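Local coordinates for stiv-a81 (Sulfolobus Turreted Icosahedral Virus, PDB 3RKL), which is of unknown function but forms a helical hairpin with a small antiparallel sheet that assembles with other copies into a four-helix bundle, at residues L25-D28 with I29-L32; L39-L42 with I43-L46; H62-A65 with I66-A69. The protein carries 1 engineered substitution. All blocks are in the same frame, centred on the assembly; numbering follows the deposited sequence.

Contact 1. Residues L25-D28 with I29-L32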
ATOM      1  N   LEU A  25      14.171  -8.756 -17.657  1.00 25.78           N
ATOM      2  CA  LEU A  25      13.283  -7.698 -18.155  1.00 24.54           C
ATOM      3  C   LEU A  25      12.008  -7.547 -17.328  1.00 24.23           C
ATOM      4  O   LEU A  25      11.646  -6.430 -16.955  1.00 24.85           O
ATOM      5  CB  LEU A  25      12.950  -7.869 -19.637  1.00 25.64           C
ATOM      6  CG  LEU A  25      14.106  -7.669 -20.619  1.00 26.29           C
ATOM      7  CD1 LEU A  25      13.662  -7.901 -22.062  1.00 32.42           C
ATOM      8  CD2 LEU A  25      14.708  -6.265 -20.456  1.00 31.93           C
ATOM      9  N   GLN A  26      11.345  -8.662 -17.024  1.00 24.80           N
ATOM     10  CA  GLN A  26      10.093  -8.615 -16.263  1.00 26.73           C
ATOM     11  C   GLN A  26      10.295  -7.883 -14.931  1.00 26.02           C
ATOM     12  O   GLN A  26       9.492  -7.021 -14.555  1.00 26.30           O
ATOM     13  CB  GLN A  26       9.534 -10.031 -16.037  1.00 29.15           C
ATOM     14  CG  GLN A  26       8.298 -10.103 -15.115  1.00 32.34           C
ATOM     15  CD  GLN A  26       7.055  -9.507 -15.746  1.00 46.78           C
ATOM     16  OE1 GLN A  26       6.326 -10.186 -16.483  1.00 40.80           O
ATOM     17  NE2 GLN A  26       6.788  -8.239 -15.441  1.00 42.82           N
ATOM     18  N   GLU A  27      11.376  -8.212 -14.231  1.00 24.52           N
ATOM     19  CA  GLU A  27      11.666  -7.627 -12.925  1.00 25.52           C
ATOM     20  C   GLU A  27      12.190  -6.207 -13.053  1.00 23.25           C
ATOM     21  O   GLU A  27      11.788  -5.313 -12.299  1.00 24.40           O
ATOM     22  CB  GLU A  27      12.673  -8.491 -12.149  1.00 30.21           C
ATOM     23  CG  GLU A  27      12.081  -9.792 -11.649  1.00 40.85           C
ATOM     24  CD  GLU A  27      10.832  -9.575 -10.817  1.00 47.55           C
ATOM     25  OE1 GLU A  27      10.933  -8.894  -9.775  1.00 41.34           O
ATOM     26  OE2 GLU A  27       9.756 -10.076 -11.213  1.00 54.25           O
ATOM     27  N   ASP A  28      13.084  -6.002 -14.016  1.00 23.08           N
ATOM     28  CA  ASP A  28      13.672  -4.682 -14.259  1.00 23.42           C
ATOM     29  C   ASP A  28      12.616  -3.647 -14.644  1.00 20.89           C
ATOM     30  O   ASP A  28      12.676  -2.487 -14.224  1.00 19.45           O
ATOM     31  CB  ASP A  28      14.732  -4.761 -15.371  1.00 23.07           C
ATOM     32  CG  ASP A  28      15.998  -5.504 -14.945  1.00 29.01           C
ATOM     33  OD1 ASP A  28      16.342  -5.535 -13.739  1.00 27.76           O
ATOM     34  OD2 ASP A  28      16.657  -6.057 -15.841  1.00 32.74           O
ATOM     35  N   ILE A  29      11.634  -4.056 -15.445  1.00 18.19           N
ATOM     36  CA  ILE A  29      10.573  -3.128 -15.828  1.00 19.18           C
ATOM     37  C   ILE A  29       9.781  -2.680 -14.591  1.00 16.37           C
ATOM     38  O   ILE A  29       9.540  -1.487 -14.411  1.00 16.85           O
ATOM     39  CB  ILE A  29       9.664  -3.734 -16.929  1.00 17.38           C
ATOM     40  CG1 ILE A  29      10.438  -3.796 -18.251  1.00 19.97           C
ATOM     41  CG2 ILE A  29       8.397  -2.913 -17.088  1.00 18.40           C
ATOM     42  CD1 ILE A  29       9.801  -4.696 -19.312  1.00 20.69           C
ATOM     43  N   LYS A  30       9.392  -3.621 -13.727  1.00 16.77           N
ATOM     44  CA  LYS A  30       8.680  -3.261 -12.491  1.00 18.71           C
ATOM     45  C   LYS A  30       9.533  -2.330 -11.632  1.00 17.39           C
ATOM     46  O   LYS A  30       9.064  -1.292 -11.152  1.00 17.09           O
ATOM     47  CB  LYS A  30       8.316  -4.508 -11.677  1.00 19.33           C
ATOM     48  CG  LYS A  30       7.255  -5.395 -12.312  1.00 27.82           C
ATOM     49  CD  LYS A  30       6.830  -6.538 -11.386  1.00 29.22           C
ATOM     50  CE  LYS A  30       7.971  -7.458 -10.976  1.00 41.59           C
ATOM     51  NZ  LYS A  30       7.516  -8.599 -10.086  1.00 30.85           N
ATOM     52  N   ASN A  31      10.795  -2.707 -11.449  1.00 21.62           N
ATOM     53  CA  ASN A  31      11.701  -1.935 -10.588  1.00 20.71           C
ATOM     54  C   ASN A  31      11.945  -0.519 -11.109  1.00 16.74           C
ATOM     55  O   ASN A  31      11.936   0.455 -10.340  1.00 17.12           O
ATOM     56  CB  ASN A  31      13.030  -2.651 -10.426  1.00 20.42           C
ATOM     57  CG  ASN A  31      12.926  -3.930  -9.619  1.00 27.56           C
ATOM     58  OD1 ASN A  31      11.949  -4.151  -8.898  1.00 28.17           O
ATOM     59  ND2 ASN A  31      13.949  -4.791  -9.731  1.00 25.48           N
ATOM     60  N   LEU A  32      12.159  -0.408 -12.413  1.00 17.05           N
ATOM     61  CA  LEU A  32      12.398   0.894 -13.027  1.00 18.23           C
ATOM     62  C   LEU A  32      11.142   1.779 -12.952  1.00 14.38           C
ATOM     63  O   LEU A  32      11.245   2.978 -12.709  1.00 15.62           O
ATOM     64  CB  LEU A  32      12.859   0.745 -14.473  1.00 17.55           C
ATOM     65  CG  LEU A  32      14.269   0.180 -14.684  1.00 24.12           C
ATOM     66  CD1 LEU A  32      14.468  -0.236 -16.137  1.00 21.84           C
ATOM     67  CD2 LEU A  32      15.318   1.167 -14.278  1.00 25.83           C
TER
HETATM   68  O   HOH W   1      10.614  -6.514  -8.858  1.00 36.46           O

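Contact 2. Residues L39-L42 with I43-L46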
ATOM      1  N   LEU A  39      10.853   8.825  -7.699  1.00 16.21           N
ATOM      2  CA  LEU A  39      11.568  10.072  -7.997  1.00 16.89           C
ATOM      3  C   LEU A  39      10.594  11.218  -8.226  1.00 17.40           C
ATOM      4  O   LEU A  39      10.756  12.324  -7.687  1.00 17.33           O
ATOM      5  CB  LEU A  39      12.506   9.915  -9.212  1.00 17.33           C
ATOM      6  CG  LEU A  39      13.878   9.341  -8.855  1.00 20.56           C
ATOM      7  CD1 LEU A  39      14.533   8.672 -10.065  1.00 21.47           C
ATOM      8  CD2 LEU A  39      14.775  10.438  -8.294  1.00 23.42           C
ATOM      9  N   ALA A  40       9.553  10.952  -9.006  1.00 17.41           N
ATOM     10  CA  ALA A  40       8.571  11.968  -9.289  1.00 19.64           C
ATOM     11  C   ALA A  40       7.866  12.431  -8.015  1.00 18.00           C
ATOM     12  O   ALA A  40       7.642  13.629  -7.822  1.00 20.46           O
ATOM     13  CB  ALA A  40       7.550  11.453 -10.313  1.00 18.83           C
ATOM     14  N   LYS A  41       7.517  11.494  -7.143  1.00 18.07           N
ATOM     15  CA  LYS A  41       6.841  11.836  -5.903  1.00 17.97           C
ATOM     16  C   LYS A  41       7.752  12.595  -4.950  1.00 18.05           C
ATOM     17  O   LYS A  41       7.290  13.473  -4.224  1.00 19.35           O
ATOM     18  CB  LYS A  41       6.324  10.584  -5.190  1.00 20.06           C
ATOM     19  CG  LYS A  41       5.420  10.914  -4.012  1.00 30.94           C
ATOM     20  CD  LYS A  41       4.415   9.789  -3.722  1.00 44.58           C
ATOM     21  CE  LYS A  41       3.087  10.332  -3.219  1.00 58.51           C
ATOM     22  NZ  LYS A  41       2.359  11.109  -4.265  1.00 63.91           N
ATOM     23  N   LEU A  42       9.029  12.236  -4.937  1.00 16.30           N
ATOM     24  CA  LEU A  42      10.011  12.924  -4.091  1.00 16.93           C
ATOM     25  C   LEU A  42      10.189  14.376  -4.545  1.00 17.71           C
ATOM     26  O   LEU A  42      10.261  15.278  -3.729  1.00 19.02           O
ATOM     27  CB  LEU A  42      11.351  12.196  -4.139  1.00 19.09           C
ATOM     28  CG  LEU A  42      12.508  12.880  -3.409  1.00 20.19           C
ATOM     29  CD1 LEU A  42      12.219  13.062  -1.911  1.00 20.43           C
ATOM     30  CD2 LEU A  42      13.777  12.077  -3.631  1.00 21.80           C
ATOM     31  N   ILE A  43      10.276  14.581  -5.853  1.00 17.95           N
ATOM     32  CA  ILE A  43      10.382  15.936  -6.398  1.00 18.14           C
ATOM     33  C   ILE A  43       9.161  16.760  -5.980  1.00 18.09           C
ATOM     34  O   ILE A  43       9.293  17.902  -5.540  1.00 20.09           O
ATOM     35  CB  ILE A  43      10.574  15.907  -7.916  1.00 17.96           C
ATOM     36  CG1 ILE A  43      11.955  15.355  -8.257  1.00 21.90           C
ATOM     37  CG2 ILE A  43      10.377  17.303  -8.511  1.00 20.99           C
ATOM     38  CD1 ILE A  43      12.139  15.033  -9.726  1.00 25.13           C
ATOM     39  N   GLU A  44       7.980  16.158  -6.073  1.00 19.49           N
ATOM     40  CA  GLU A  44       6.746  16.825  -5.682  1.00 19.71           C
ATOM     41  C   GLU A  44       6.779  17.273  -4.221  1.00 19.72           C
ATOM     42  O   GLU A  44       6.415  18.402  -3.890  1.00 20.80           O
ATOM     43  CB  GLU A  44       5.556  15.892  -5.894  1.00 22.15           C
ATOM     44  CG  GLU A  44       4.224  16.563  -5.617  1.00 25.38           C
ATOM     45  CD  GLU A  44       3.042  15.612  -5.644  1.00 37.73           C
ATOM     46  OE1 GLU A  44       3.215  14.402  -5.888  1.00 33.63           O
ATOM     47  OE2 GLU A  44       1.924  16.089  -5.386  1.00 44.98           O
ATOM     48  N   LYS A  45       7.220  16.373  -3.350  1.00 18.80           N
ATOM     49  CA  LYS A  45       7.239  16.645  -1.924  1.00 18.65           C
ATOM     50  C   LYS A  45       8.308  17.675  -1.570  1.00 20.03           C
ATOM     51  O   LYS A  45       8.066  18.570  -0.754  1.00 21.22           O
ATOM     52  CB  LYS A  45       7.474  15.346  -1.126  1.00 21.36           C
ATOM     53  CG  LYS A  45       6.297  14.368  -1.182  1.00 23.53           C
ATOM     54  CD  LYS A  45       4.967  14.998  -0.765  1.00 33.00           C
ATOM     55  CE  LYS A  45       3.846  13.962  -0.792  1.00 49.55           C
ATOM     56  NZ  LYS A  45       2.563  14.509  -0.267  1.00 56.18           N
ATOM     57  N   LEU A  46       9.474  17.572  -2.201  1.00 20.16           N
ATOM     58  CA  LEU A  46      10.548  18.545  -1.947  1.00 20.71           C
ATOM     59  C   LEU A  46      10.141  19.935  -2.415  1.00 23.47           C
ATOM     60  O   LEU A  46      10.556  20.946  -1.840  1.00 24.85           O
ATOM     61  CB  LEU A  46      11.853  18.136  -2.623  1.00 20.56           C
ATOM     62  CG  LEU A  46      12.615  16.985  -1.974  1.00 21.38           C
ATOM     63  CD1 LEU A  46      13.742  16.539  -2.882  1.00 20.55           C
ATOM     64  CD2 LEU A  46      13.153  17.399  -0.615  1.00 22.03           C
TER

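Contact 3. Residues H62-A65 with I66-A69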
ATOM      1  N   HIS A  62      14.612  11.368 -15.524  1.00 20.19           N
ATOM      2  CA  HIS A  62      14.605  11.193 -16.963  1.00 21.19           C
ATOM      3  C   HIS A  62      15.414   9.971 -17.386  1.00 20.80           C
ATOM      4  O   HIS A  62      14.978   9.192 -18.212  1.00 18.85           O
ATOM      5  CB  HIS A  62      15.135  12.440 -17.659  1.00 24.29           C
ATOM      6  CG  HIS A  62      15.221  12.295 -19.143  1.00 22.77           C
ATOM      7  ND1 HIS A  62      14.146  11.902 -19.908  1.00 24.09           N
ATOM      8  CD2 HIS A  62      16.249  12.481 -20.000  1.00 24.46           C
ATOM      9  CE1 HIS A  62      14.515  11.841 -21.177  1.00 27.17           C
ATOM     10  NE2 HIS A  62      15.781  12.205 -21.260  1.00 25.09           N
ATOM     11  N   GLU A  63      16.593   9.826 -16.805  1.00 22.57           N
ATOM     12  CA  GLU A  63      17.478   8.700 -17.100  1.00 22.98           C
ATOM     13  C   GLU A  63      16.756   7.364 -16.915  1.00 21.22           C
ATOM     14  O   GLU A  63      16.740   6.504 -17.804  1.00 20.17           O
ATOM     15  CB  GLU A  63      18.702   8.808 -16.182  1.00 26.22           C
ATOM     16  CG  GLU A  63      19.593   7.628 -16.116  1.00 34.55           C
ATOM     17  CD  GLU A  63      20.802   7.829 -15.189  1.00 35.31           C
ATOM     18  OE1 GLU A  63      20.869   8.851 -14.453  1.00 37.52           O
ATOM     19  OE2 GLU A  63      21.689   6.946 -15.202  1.00 42.45           O
ATOM     20  N   TYR A  64      16.157   7.189 -15.745  1.00 19.16           N
ATOM     21  CA  TYR A  64      15.482   5.924 -15.435  1.00 18.86           C
ATOM     22  C   TYR A  64      14.243   5.709 -16.307  1.00 17.47           C
ATOM     23  O   TYR A  64      13.956   4.585 -16.686  1.00 18.78           O
ATOM     24  CB  TYR A  64      15.215   5.799 -13.930  1.00 18.37           C
ATOM     25  CG  TYR A  64      16.432   5.253 -13.236  1.00 21.56           C
ATOM     26  CD1 TYR A  64      16.566   3.887 -13.036  1.00 27.46           C
ATOM     27  CD2 TYR A  64      17.484   6.079 -12.856  1.00 28.01           C
ATOM     28  CE1 TYR A  64      17.686   3.350 -12.444  1.00 27.89           C
ATOM     29  CE2 TYR A  64      18.628   5.545 -12.263  1.00 28.73           C
ATOM     30  CZ  TYR A  64      18.717   4.172 -12.073  1.00 30.51           C
ATOM     31  OH  TYR A  64      19.823   3.616 -11.488  1.00 38.17           O
ATOM     32  N   ALA A  65      13.542   6.782 -16.671  1.00 16.67           N
ATOM     33  CA  ALA A  65      12.421   6.674 -17.606  1.00 15.42           C
ATOM     34  C   ALA A  65      12.902   6.222 -18.994  1.00 17.08           C
ATOM     35  O   ALA A  65      12.223   5.457 -19.682  1.00 18.25           O
ATOM     36  CB  ALA A  65      11.670   8.004 -17.698  1.00 16.89           C
ATOM     37  N   ILE A  66      14.077   6.700 -19.401  1.00 17.11           N
ATOM     38  CA  ILE A  66      14.683   6.285 -20.672  1.00 17.08           C
ATOM     39  C   ILE A  66      15.019   4.778 -20.628  1.00 17.16           C
ATOM     40  O   ILE A  66      14.709   4.040 -21.570  1.00 18.44           O
ATOM     41  CB  ILE A  66      15.923   7.133 -21.010  1.00 17.91           C
ATOM     42  CG1 ILE A  66      15.501   8.537 -21.465  1.00 21.59           C
ATOM     43  CG2 ILE A  66      16.796   6.439 -22.073  1.00 20.65           C
ATOM     44  CD1 ILE A  66      14.942   8.611 -22.890  1.00 26.59           C
ATOM     45  N   TYR A  67      15.603   4.324 -19.523  1.00 17.99           N
ATOM     46  CA  TYR A  67      15.960   2.901 -19.377  1.00 20.04           C
ATOM     47  C   TYR A  67      14.705   2.022 -19.425  1.00 18.72           C
ATOM     48  O   TYR A  67      14.687   0.946 -20.038  1.00 19.81           O
ATOM     49  CB  TYR A  67      16.708   2.664 -18.076  1.00 21.42           C
ATOM     50  CG  TYR A  67      17.993   3.456 -17.931  1.00 19.50           C
ATOM     51  CD1 TYR A  67      18.704   3.903 -19.048  1.00 22.23           C
ATOM     52  CD2 TYR A  67      18.499   3.743 -16.677  1.00 22.76           C
ATOM     53  CE1 TYR A  67      19.859   4.629 -18.908  1.00 27.19           C
ATOM     54  CE2 TYR A  67      19.679   4.452 -16.534  1.00 26.99           C
ATOM     55  CZ  TYR A  67      20.342   4.894 -17.649  1.00 24.55           C
ATOM     56  OH  TYR A  67      21.509   5.623 -17.480  1.00 28.57           O
ATOM     57  N   LEU A  68      13.653   2.516 -18.787  1.00 18.69           N
ATOM     58  CA  LEU A  68      12.364   1.839 -18.785  1.00 17.24           C
ATOM     59  C   LEU A  68      11.765   1.742 -20.194  1.00 20.27           C
ATOM     60  O   LEU A  68      11.269   0.682 -20.595  1.00 17.72           O
ATOM     61  CB  LEU A  68      11.431   2.578 -17.837  1.00 17.19           C
ATOM     62  CG  LEU A  68      10.022   2.067 -17.625  1.00 15.40           C
ATOM     63  CD1 LEU A  68      10.011   0.559 -17.255  1.00 16.00           C
ATOM     64  CD2 LEU A  68       9.372   2.941 -16.555  1.00 17.94           C
ATOM     65  N   ALA A  69      11.840   2.826 -20.966  1.00 19.18           N
ATOM     66  CA  ALA A  69      11.339   2.805 -22.349  1.00 19.24           C
ATOM     67  C   ALA A  69      12.126   1.792 -23.182  1.00 19.64           C
ATOM     68  O   ALA A  69      11.539   1.001 -23.941  1.00 21.29           O
ATOM     69  CB  ALA A  69      11.402   4.200 -22.978  1.00 23.03           C
TER

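Contact 1. Residues L25-D28 with I29-L32
Glu27 O lies against one face of the Asn31 amide, 3.2 Å from Asn31 CG, while accepting the backbone N of Asn31. Of the Glu27 carboxylate, OE2 is held by a salt bridge: Lys30 NZ meets it at 2.9 Å from the syn side, lying 22° out of the carboxylate plane. The methylene next to the amine comes close as well, with Lys30 CE 3.2 Å from Glu27 OE2. The other oxygen is close to a water, which is 2.6 Å from Glu27 OE1 and 2.7 Å from Asn31 OD1. Acid and amine run side by side because Glu27 folds back at chi2 (-55°) and Lys30 turns at chi3 (-59°). This is an i to i+3 ion pair on the first turns of helix 25-46. Asp28 OD2 accepts hydrogen bonds from the backbone N of Ser23 and of Asn24, just ahead of the helix, and its OD1 bonds to Tyr49 OH of a third subunit, which Asn31 ND2 also reaches. Lys30 NZ also pairs with Glu44 of a second subunit. On another flank Leu25 CB approaches Ile29 CD1 at 4.5 Å, and both residues pack on Phe75 of helix 55-80.

Contact 2. Residues L39-L42 with I43-L46
Leu42 and Leu46, one turn apart, cross at an angle rather than lying alongside each other. The two ends meet through their methyl and methine carbons: Leu42 CG is 3.9 Å from Leu46 CD1, and Leu42 CD1 is equally 3.9 Å from Leu46 CG. The crossing is consistent with their different first torsions. Leu42 holds CG opposite its backbone N (chi1 174°), whereas Leu46 sets CG beside N (chi1 -74°) and so turns back over the preceding turn, where its CG also lies 3.4 Å from Leu42 O. Backbone bonds of the i to i+4 kind run through all four pairs, from Leu39 with Ile43 to Leu42 with Leu46.

A different flank carries the charges. Glu44 reaches outward as an extended chain, and Lys41, bent at chi3 and chi4, swings its amine across it. Lys41 NZ stops 3.8 Å from Glu44 OE1, a long salt bridge. Lys45 leans back toward Lys41, its CE 4.4 Å from Lys41 CE, with the two NZ atoms 5.3 Å apart, like charges not in contact.

The apolar flank faces other helices. Leu46 packs on Leu57 and Leu39 on Leu60 and Leu61 of helix 55-80, while Leu42 and Leu39 exchange contacts with Leu39 and Leu42 of a third subunit, within a region predicted to form a coiled coil. Chemically, the flanks differ: the leucines make a nonpolar seam, whereas the one carboxylate is shared between a long salt bridge to Lys41 and a stronger one to Lys30 of the second subunit. That sharing would be expected to stabilise the ionised form of Glu44, whose charge probably offsets the mild repulsion expected between the two ammonium groups.

Contact 3. Residues H62-A65 with I66-A69
Residues His62 to Ala69 form two turns of regular helix, with each carbonyl of His62 through Ala65 taking the backbone N four residues on, at 2.9 to 3.0 Å between the O of one and the N of the other.

Tyr67 bends back along the helix to reach Glu63. Its OH donates to Glu63 OE2 at 2.6 Å, arriving on the anti side of the carboxylate, and the carboxylate plane stands at 81° to the ring. The tyrosine ring also lies over the backbone: Glu63 O sits 3.3 Å above the Tyr67 ring plane, over its centre. Packing is tight here, for the extended chain of Glu63, with CG opposite the backbone N (chi1 168°), brings CG within 3.2 Å of Tyr67 CE2; the short hydroxyl bond probably draws the ring onto the chain.

Tyr67 meets a second aromatic as well. Its edge points at the face of Tyr64 in a T-shaped pair, the ring centroids 5.4 Å apart and the planes at 71°; the approach is off-centre, with CD2 of Tyr67 4.1 Å from CD1 of Tyr64. On another flank, Ile66 lays CG1 over one face of the His62 ring as a CH-pi contact, 3.8 Å from the ring centroid and displaced toward the rim. Both ring nitrogens are bonded elsewhere: NE2 to Tyr15, and ND1 to Thr72 of a second subunit.

Around these residues, Tyr67 stacks on Phe20, Ile66 packs on Ile4 and Ile6 of the sheet, and Tyr64 rests against Leu32 and Val36 of helix 25-46. Helix 55-80 is thus packed between its partner helix and the three-stranded sheet, with Leu68 meeting Leu68 of the second subunit, as fits a helix of a four-helix bundle whose outer face carries the sheet.

Contacts 1 and 2 lie in series on helix 25-46, their centres 21 Å apart and their nearest atoms about 7 Å apart, so neither touches the other within the chain. They are connected across the assembly instead, because Lys30 of contact 1 pairs with Glu44 of a second subunit, the residue that belongs to contact 2 there. Contact 3, on helix 55-80, packs directly against contact 1, with centres 12 Å apart: Ile29 O lies 3.5 Å from Leu68 CD1, and Leu32 CD2 fits tightly against Tyr64 CD1 at 3.2 Å. Contact 2 stays farther off, centres 17 Å away and nearest atoms about 5 Å, and does not touch contact 3. All three reach the second subunit.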